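Local coordinates for FAD:protein FMN transferase (PDB 5MGY) that probably transfers FMN from FAD to threonine side chains of target proteins, with magnesium as cofactor, at residues P77-E82 against A160-D165; D50-T55 against D59-R64. All blocks are in the same frame, centred on the assembly; numbering follows the deposited sequence.

Interaction 1 of 2, residues P77-E82 against A160-D165; sequences PDMVRE and AGYAVD
Y162 and E82 make the one hydrogen bond between 77-82 and 160-165: the phenol OH of Y162 donates to OE2 of E82 over 2.7 Å. The hydroxyl comes from above the carboxylate plane, 49° out of it, and the carboxylate stands almost perpendicular to the ring (81°). Both residues have to be long to meet, since even the nearest CA atoms across the contact, those of M79 and Y162, are 9.5 Å apart. In Y162, CG lies anti to the backbone N (chi1 -179°), which carries the ring outward from its own helix, while E82 reaches across with an extended chain. A glutamate suits this exposed position, where its charge can stay near solvent while one oxygen accepts the hydrogen bond of the phenol.

The apolar part belongs to M79, whose CG sits at the edge of the Y162 ring, in its plane, 3.7 Å from CE2; the sulfur SD is 4.1 Å from that same CE2. An unbranched thioether chain can run past the ring edge in this buried place without bringing a polar group.

The pair bridges two helices of the ApbE fold, 78-93 and 159-173. The second of these also touches strand 186-190 of the antiparallel sheet through A160 and V164, and Y162 itself packs on L268 of helix 267-292. Next to it in sequence, the amide of G161 donates to OD1 of the magnesium ligand D271.

At the start of helix 78-93, after P77 at the N-cap, R81 NH2 and D78 OD1 form a salt bridge of 2.9 Å that uses the anti lone pair of that oxygen, and R81 NE donates to the M76 carbonyl.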
loop_
_atom_site.group_PDB
_atom_site.type_symbol
_atom_site.label_atom_id
_atom_site.label_comp_id
_atom_site.label_asym_id
_atom_site.label_seq_id
_atom_site.Cartn_x
_atom_site.Cartn_y
_atom_site.Cartn_z
ATOM N N PRO A 77 20.464 -2.691 -1.862
ATOM C CA PRO A 77 20.131 -2.358 -3.232
ATOM C C PRO A 77 19.265 -1.085 -3.430
ATOM O O PRO A 77 18.752 -0.494 -2.463
ATOM C CB PRO A 77 19.413 -3.604 -3.719
ATOM C CG PRO A 77 19.238 -4.521 -2.578
ATOM C CD PRO A 77 19.710 -3.842 -1.352
ATOM N N ASP A 78 19.143 -0.671 -4.692
ATOM C CA ASP A 78 18.392 0.537 -5.094
ATOM C C ASP A 78 16.960 0.603 -4.571
ATOM O O ASP A 78 16.596 1.604 -3.967
ATOM C CB ASP A 78 18.418 0.661 -6.634
ATOM C CG ASP A 78 19.808 1.133 -7.183
ATOM O OD1 ASP A 78 20.729 1.569 -6.412
ATOM O OD2 ASP A 78 19.957 1.077 -8.424
ATOM N N MET A 79 16.190 -0.472 -4.793
ATOM C CA MET A 79 14.809 -0.558 -4.338
ATOM C C MET A 79 14.657 -0.192 -2.893
ATOM O O MET A 79 13.724 0.548 -2.548
ATOM C CB MET A 79 14.231 -1.953 -4.442
ATOM C CG MET A 79 13.619 -2.238 -5.765
ATOM S SD MET A 79 12.860 -3.870 -5.702
ATOM C CE MET A 79 12.707 -4.121 -7.505
ATOM N N VAL A 80 15.503 -0.782 -2.041
ATOM C CA VAL A 80 15.316 -0.681 -0.604
ATOM C C VAL A 80 15.537 0.770 -0.215
ATOM O O VAL A 80 14.794 1.315 0.600
ATOM C CB VAL A 80 16.254 -1.605 0.150
ATOM C CG1 VAL A 80 16.219 -1.298 1.639
ATOM C CG2 VAL A 80 15.882 -3.031 -0.089
ATOM N N ARG A 81 16.535 1.385 -0.831
ATOM C CA ARG A 81 16.869 2.774 -0.575
ATOM C C ARG A 81 15.870 3.709 -1.194
ATOM O O ARG A 81 15.541 4.705 -0.586
ATOM C CB ARG A 81 18.296 3.107 -1.020
ATOM C CG ARG A 81 19.277 2.688 0.056
ATOM C CD ARG A 81 20.762 2.777 -0.288
ATOM N NE ARG A 81 21.136 1.938 -1.437
ATOM C CZ ARG A 81 21.191 2.363 -2.705
ATOM N NH1 ARG A 81 20.879 3.639 -3.019
ATOM N NH2 ARG A 81 21.542 1.502 -3.668
ATOM N N GLU A 82 15.372 3.397 -2.386
ATOM C CA GLU A 82 14.277 4.167 -2.941
ATOM C C GLU A 82 13.070 4.147 -1.940
ATOM O O GLU A 82 12.511 5.177 -1.608
ATOM C CB GLU A 82 13.877 3.652 -4.358
ATOM C CG GLU A 82 13.082 4.675 -5.201
ATOM C CD GLU A 82 12.372 4.109 -6.431
ATOM O OE1 GLU A 82 11.368 4.735 -6.927
ATOM O OE2 GLU A 82 12.840 3.048 -6.904
ATOM N N ALA A 160 3.111 -3.196 -2.609
ATOM C CA ALA A 160 2.148 -3.429 -3.692
ATOM C C ALA A 160 1.985 -2.197 -4.571
ATOM O O ALA A 160 1.975 -2.276 -5.788
ATOM C CB ALA A 160 0.805 -3.867 -3.130
ATOM N N GLY A 161 1.924 -1.049 -3.954
ATOM C CA GLY A 161 1.847 0.139 -4.742
ATOM C C GLY A 161 3.025 0.510 -5.601
ATOM O O GLY A 161 2.830 1.088 -6.675
ATOM N N TYR A 162 4.221 0.311 -5.034
ATOM C CA TYR A 162 5.489 0.444 -5.719
ATOM C C TYR A 162 5.528 -0.522 -6.915
ATOM O O TYR A 162 5.859 -0.111 -8.021
ATOM C CB TYR A 162 6.595 0.130 -4.741
ATOM C CG TYR A 162 7.972 0.242 -5.302
ATOM C CD1 TYR A 162 8.402 1.419 -5.897
ATOM C CD2 TYR A 162 8.886 -0.854 -5.216
ATOM C CE1 TYR A 162 9.697 1.525 -6.380
ATOM C CE2 TYR A 162 10.185 -0.759 -5.691
ATOM C CZ TYR A 162 10.579 0.428 -6.276
ATOM O OH TYR A 162 11.847 0.542 -6.756
ATOM N N ALA A 163 5.121 -1.766 -6.689
ATOM C CA ALA A 163 5.067 -2.805 -7.716
ATOM C C ALA A 163 4.223 -2.364 -8.918
ATOM O O ALA A 163 4.612 -2.597 -10.050
ATOM C CB ALA A 163 4.557 -4.133 -7.135
ATOM N N VAL A 164 3.100 -1.694 -8.660
ATOM C CA VAL A 164 2.197 -1.216 -9.686
ATOM C C VAL A 164 2.923 -0.151 -10.506
ATOM O O VAL A 164 2.863 -0.146 -11.749
ATOM C CB VAL A 164 0.908 -0.656 -9.025
ATOM C CG1 VAL A 164 0.077 0.215 -9.983
ATOM C CG2 VAL A 164 0.054 -1.796 -8.534
ATOM N N ASP A 165 3.626 0.749 -9.807
ATOM C CA ASP A 165 4.301 1.846 -10.475
ATOM C C ASP A 165 5.416 1.251 -11.329
ATOM O O ASP A 165 5.511 1.622 -12.502
ATOM C CB ASP A 165 4.834 2.928 -9.524
ATOM C CG ASP A 165 3.744 3.811 -8.902
ATOM O OD1 ASP A 165 2.644 3.985 -9.496
ATOM O OD2 ASP A 165 3.987 4.401 -7.798
#

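Interaction 2 of 2, residues D50-T55 against D59-R64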
loop_
_atom_site.group_PDB
_atom_site.type_symbol
_atom_site.label_atom_id
_atom_site.label_comp_id
_atom_site.label_asym_id
_atom_site.label_seq_id
_atom_site.Cartn_x
_atom_site.Cartn_y
_atom_site.Cartn_z
ATOM N N ASP A 50 10.332 -9.530 -4.151
ATOM C CA ASP A 50 10.321 -10.548 -3.134
ATOM C C ASP A 50 11.748 -10.802 -2.594
ATOM O O ASP A 50 11.956 -10.987 -1.427
ATOM C CB ASP A 50 9.771 -11.793 -3.746
ATOM C CG ASP A 50 9.106 -12.714 -2.739
ATOM O OD1 ASP A 50 8.027 -13.121 -2.929
ATOM O OD2 ASP A 50 9.586 -13.183 -1.754
ATOM N N LYS A 51 12.726 -10.798 -3.464
ATOM C CA LYS A 51 14.089 -11.102 -3.076
ATOM C C LYS A 51 14.659 -9.959 -2.265
ATOM O O LYS A 51 15.382 -10.223 -1.353
ATOM C CB LYS A 51 14.957 -11.365 -4.337
ATOM C CG LYS A 51 16.207 -12.156 -4.087
ATOM C CD LYS A 51 17.397 -11.291 -3.729
ATOM C CE LYS A 51 18.482 -12.152 -3.089
ATOM N NZ LYS A 51 19.409 -11.327 -2.269
ATOM N N GLN A 52 14.371 -8.713 -2.653
ATOM C CA GLN A 52 14.921 -7.522 -2.002
ATOM C C GLN A 52 14.139 -7.209 -0.689
ATOM O O GLN A 52 14.756 -6.991 0.343
ATOM C CB GLN A 52 14.984 -6.292 -2.976
ATOM C CG GLN A 52 15.896 -6.449 -4.202
ATOM C CD GLN A 52 16.176 -5.147 -4.958
ATOM O OE1 GLN A 52 16.457 -4.123 -4.385
ATOM N NE2 GLN A 52 16.129 -5.198 -6.246
ATOM N N LEU A 53 12.809 -7.282 -0.700
ATOM C CA LEU A 53 11.979 -6.623 0.359
ATOM C C LEU A 53 11.141 -7.514 1.252
ATOM O O LEU A 53 10.701 -7.041 2.250
ATOM C CB LEU A 53 10.991 -5.652 -0.256
ATOM C CG LEU A 53 11.435 -4.662 -1.319
ATOM C CD1 LEU A 53 10.226 -3.962 -1.891
ATOM C CD2 LEU A 53 12.376 -3.661 -0.715
ATOM N N SER A 54 10.856 -8.759 0.891
ATOM C CA SER A 54 10.061 -9.628 1.763
ATOM C C SER A 54 10.774 -10.070 3.031
ATOM O O SER A 54 11.826 -10.663 3.000
ATOM C CB SER A 54 9.670 -10.890 1.059
ATOM O OG SER A 54 8.857 -11.650 1.908
ATOM N N THR A 55 10.130 -9.790 4.140
ATOM C CA THR A 55 10.445 -10.357 5.431
ATOM C C THR A 55 9.994 -11.810 5.600
ATOM O O THR A 55 10.297 -12.390 6.602
ATOM C CB THR A 55 9.843 -9.502 6.610
ATOM O OG1 THR A 55 8.450 -9.300 6.429
ATOM C CG2 THR A 55 10.470 -8.146 6.670
ATOM N N ASP A 59 16.487 -15.192 2.819
ATOM C CA ASP A 59 17.595 -14.731 1.967
ATOM C C ASP A 59 17.341 -13.398 1.362
ATOM O O ASP A 59 18.020 -13.020 0.433
ATOM C CB ASP A 59 17.963 -15.748 0.894
ATOM C CG ASP A 59 16.886 -15.925 -0.132
ATOM O OD1 ASP A 59 17.244 -16.220 -1.306
ATOM O OD2 ASP A 59 15.697 -15.769 0.237
ATOM N N SER A 60 16.400 -12.659 1.924
ATOM C CA SER A 60 16.121 -11.358 1.415
ATOM C C SER A 60 17.107 -10.325 1.895
ATOM O O SER A 60 17.713 -10.461 2.984
ATOM C CB SER A 60 14.700 -10.935 1.738
ATOM O OG SER A 60 14.562 -10.620 3.081
ATOM N N ASP A 61 17.244 -9.270 1.085
ATOM C CA ASP A 61 18.112 -8.169 1.434
ATOM C C ASP A 61 17.618 -7.483 2.707
ATOM O O ASP A 61 18.363 -7.284 3.666
ATOM C CB ASP A 61 18.256 -7.246 0.253
ATOM C CG ASP A 61 18.967 -7.933 -0.905
ATOM O OD1 ASP A 61 20.220 -8.037 -0.886
ATOM O OD2 ASP A 61 18.281 -8.440 -1.812
ATOM N N VAL A 62 16.332 -7.194 2.757
ATOM C CA VAL A 62 15.807 -6.570 3.943
ATOM C C VAL A 62 16.025 -7.474 5.121
ATOM O O VAL A 62 16.334 -6.965 6.143
ATOM C CB VAL A 62 14.337 -6.162 3.822
ATOM C CG1 VAL A 62 13.444 -7.359 3.669
ATOM C CG2 VAL A 62 13.875 -5.432 5.048
ATOM N N GLU A 63 15.920 -8.795 5.000
ATOM C CA GLU A 63 16.201 -9.679 6.183
ATOM C C GLU A 63 17.655 -9.741 6.609
ATOM O O GLU A 63 17.936 -9.946 7.804
ATOM C CB GLU A 63 15.675 -11.109 6.045
ATOM C CG GLU A 63 14.170 -11.236 6.322
ATOM C CD GLU A 63 13.745 -11.022 7.778
ATOM O OE1 GLU A 63 13.994 -11.925 8.586
ATOM O OE2 GLU A 63 13.108 -9.992 8.097
ATOM N N ARG A 64 18.562 -9.571 5.652
ATOM C CA ARG A 64 19.952 -9.433 5.977
ATOM C C ARG A 64 20.180 -8.149 6.812
ATOM O O ARG A 64 20.838 -8.196 7.847
ATOM C CB ARG A 64 20.764 -9.429 4.690
ATOM C CG ARG A 64 22.264 -9.528 4.899
ATOM C CD ARG A 64 23.019 -9.459 3.600
ATOM N NE ARG A 64 23.166 -8.064 3.116
ATOM C CZ ARG A 64 22.613 -7.561 2.015
ATOM N NH1 ARG A 64 21.829 -8.337 1.261
ATOM N NH2 ARG A 64 22.836 -6.278 1.688
#
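K51 and D61 form a salt bridge, NZ to OD2 at 3.1 Å, in a network that R64 completes. It spans a helix-loop-helix connection, in which the C-terminal end of 35-53 meets the N-terminal end of 61-67 and S60 is the N-cap of the second helix. The ammonium group meets OD2 from above the carboxylate plane, brought there by a bend in the lysine chain at chi2 (-89°). R64 takes the other oxygen: its NH1 is 2.7 Å from OD1, on the anti side but 28° out of the carboxylate plane, with that oxygen in the guanidinium plane. R64 NE has a further ionic partner in E74. Replacing D61 by an alanine is likely to leave K51 NZ without its carboxylate partner, and R64 NH1, 5.2 Å from NZ, without that bond, although R64 NE keeps E74.

Last-turn carbonyls of the first helix, lacking acceptor duty within it, take first-turn amides of the second: D61 N donates to K51 O, and V62 N to Q52 O at 2.9 Å. S60 serves both sides. Its OG lies between the backbone N and the carbonyl carbon (chi1 73°), where it accepts from E63 N at 3.0 Å and donates to S54 O at 2.7 Å, with R57 O a further partner. Serine is apt because its short hydroxyl sits close to the backbone.

Outside these bonds, carbon atoms pack. The CG of Q52 rests against D61 OD2, and V62, a compact branched residue, lays CG1 against the L53 carbonyl and near the methyl of T55. E63 crosses T55 at about a right angle; its OE2, hydrogen-bonded to N66 ND2, lies 3.5 Å from T55 CG2.

In the fold
Interaction 2 closes in sequence before interaction 1 opens, and the two lie side by side, their centres 12 Å apart. The end of helix 35-53 packs on the start of helix 78-93: L53 CD2 meets V80 CG2 at 3.6 Å, and Q52 touches both P77 and M79. P77 CG also comes within 3.8 Å of D61 CG, so that the start of helix 78-93 packs against the carboxylate of the salt-bridge network. Interaction 1 is nearer to the magnesium ion and to D271. The side chain of Y162 is about 10 Å from the ion and about 7 Å from that of D271, whereas the L53 side chain is about 12 Å from the ion.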